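Long-range contact in ABC transporter substrate-binding protein-branched chain amino acid transport (Streptococcus pneumoniae, PDB 4GNR), which probably captures branched-chain amino acids, isoleucine among them, at the cell surface and delivers them to an ABC importer: residues I251-S255 against T281-L285. Numbering follows the deposited sequence.
Sequences ISGFS and TFAAL. With ILE (isoleucine), chain B.
With its CG swung anti to the backbone N (chi1 -177°), Phe254 lays one ring face over Ala284, while in Thr281 a chi1 of -172°, with OG1 likewise anti to its own N, places OG1 beside the Gly253-Phe254 backbone. The methyl CB of Ala284 stands 3.9 Å from the ring centroid of Phe254 and 19° off the ring normal, a CH-pi contact displaced toward the CG-CD1 side of the ring. Thr281 OG1 lies 3.2 Å from Gly253 N and 3.6 Å from Phe254 CB, at the bend where the chain leaves the strand. Ser252 OG packs against Thr281 CB at 3.4 Å; Ser252 OG is also hydrogen-bonded to Asn232 OD1, and Asn232 ND2 holds Ile251 O. In this type I periplasmic-binding-protein fold, strand 248-252 belongs to the sheet of one lobe, and its end meets the first turn of helix 281-297 near the cleft between the lobes. The turn is closed by the 2.9 Å bond from Leu285 N to Thr281 O. Thr281 CG2 sits 3.7 Å above the centre of the Phe282 ring, backing the pocket wall. Across the opposite face the bound isoleucine places its CD1 3.6 Å from Phe282 CE1, an apolar contact with the ligand's side chain, and Tyr23 meets the same ring with its plane steeply inclined.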
loop_
_atom_site.group_PDB
_atom_site.type_symbol
_atom_site.label_atom_id
_atom_site.label_comp_id
_atom_site.label_asym_id
_atom_site.label_seq_id
_atom_site.Cartn_x
_atom_site.Cartn_y
_atom_site.Cartn_z
ATOM N N ILE A 251 -7.277 -2.956 6.951
ATOM C CA ILE A 251 -5.892 -3.091 7.335
ATOM C C ILE A 251 -5.072 -1.873 6.940
ATOM O O ILE A 251 -5.221 -1.329 5.840
ATOM C CB ILE A 251 -5.265 -4.337 6.662
ATOM C CG1 ILE A 251 -5.971 -5.580 7.188
ATOM C CG2 ILE A 251 -3.762 -4.403 6.916
ATOM C CD1 ILE A 251 -5.451 -6.868 6.663
ATOM N N SER A 252 -4.192 -1.453 7.853
ATOM C CA SER A 252 -3.271 -0.364 7.587
ATOM C C SER A 252 -1.909 -0.709 8.177
ATOM O O SER A 252 -1.777 -1.483 9.103
ATOM C CB SER A 252 -3.761 0.949 8.171
ATOM O OG SER A 252 -2.895 2.001 7.827
ATOM N N GLY A 253 -0.879 -0.048 7.679
ATOM C CA GLY A 253 0.487 -0.215 8.181
ATOM C C GLY A 253 1.001 0.994 8.927
ATOM O O GLY A 253 2.181 1.062 9.205
ATOM N N PHE A 254 0.104 1.904 9.284
ATOM C CA PHE A 254 0.458 3.146 9.967
ATOM C C PHE A 254 -0.727 3.629 10.794
ATOM O O PHE A 254 -1.848 3.681 10.300
ATOM C CB PHE A 254 0.834 4.244 8.926
ATOM C CG PHE A 254 1.295 5.574 9.541
ATOM C CD1 PHE A 254 2.496 5.633 10.212
ATOM C CD2 PHE A 254 0.568 6.737 9.428
ATOM C CE1 PHE A 254 2.959 6.799 10.789
ATOM C CE2 PHE A 254 1.044 7.922 9.999
ATOM C CZ PHE A 254 2.240 7.926 10.697
ATOM N N SER A 255 -0.460 3.958 12.049
ATOM C CA SER A 255 -1.481 4.473 12.948
ATOM C C SER A 255 -0.968 5.649 13.745
ATOM O O SER A 255 0.140 5.639 14.251
ATOM C CB SER A 255 -1.928 3.423 13.959
ATOM O OG SER A 255 -2.812 3.973 14.934
ATOM N N THR A 281 -1.088 5.736 5.076
ATOM C CA THR A 281 -0.081 4.713 5.310
ATOM C C THR A 281 0.889 4.646 4.130
ATOM O O THR A 281 2.046 4.248 4.326
ATOM C CB THR A 281 -0.757 3.323 5.523
ATOM O OG1 THR A 281 0.217 2.372 5.926
ATOM C CG2 THR A 281 -1.506 2.828 4.324
ATOM N N PHE A 282 0.447 4.981 2.913
ATOM C CA PHE A 282 1.325 4.889 1.753
ATOM C C PHE A 282 2.352 6.014 1.744
ATOM O O PHE A 282 3.492 5.798 1.341
ATOM C CB PHE A 282 0.497 4.772 0.480
ATOM C CG PHE A 282 -0.415 3.574 0.544
ATOM C CD1 PHE A 282 0.115 2.310 0.764
ATOM C CD2 PHE A 282 -1.781 3.687 0.434
ATOM C CE1 PHE A 282 -0.707 1.186 0.906
ATOM C CE2 PHE A 282 -2.614 2.561 0.540
ATOM C CZ PHE A 282 -2.072 1.316 0.791
ATOM N N ALA A 283 1.956 7.223 2.161
ATOM C CA ALA A 283 2.940 8.307 2.311
ATOM C C ALA A 283 4.001 7.900 3.354
ATOM O O ALA A 283 5.195 8.156 3.157
ATOM C CB ALA A 283 2.274 9.600 2.736
ATOM N N ALA A 284 3.559 7.303 4.467
ATOM C CA ALA A 284 4.475 6.888 5.529
ATOM C C ALA A 284 5.456 5.812 5.022
ATOM O O ALA A 284 6.660 5.895 5.259
ATOM C CB ALA A 284 3.667 6.378 6.719
ATOM N N LEU A 285 4.938 4.795 4.330
ATOM C CA LEU A 285 5.805 3.744 3.788
ATOM C C LEU A 285 6.808 4.316 2.790
ATOM O O LEU A 285 7.969 3.917 2.794
ATOM C CB LEU A 285 4.984 2.635 3.121
ATOM C CG LEU A 285 4.261 1.684 4.087
ATOM C CD1 LEU A 285 3.188 0.901 3.348
ATOM C CD2 LEU A 285 5.234 0.721 4.780
HETATM N N ILE B . -0.956 -3.362 -1.634
HETATM C CA ILE B . -1.624 -2.937 -2.895
HETATM C C ILE B . -0.882 -3.543 -4.082
HETATM O O ILE B . -1.318 -3.318 -5.230
HETATM C CB ILE B . -1.923 -1.408 -2.951
HETATM C CG1 ILE B . -0.714 -0.598 -2.543
HETATM C CG2 ILE B . -3.179 -0.914 -2.039
HETATM C CD1 ILE B . -0.948 0.891 -2.674
HETATM O OXT ILE B . 0.104 -4.270 -3.841
#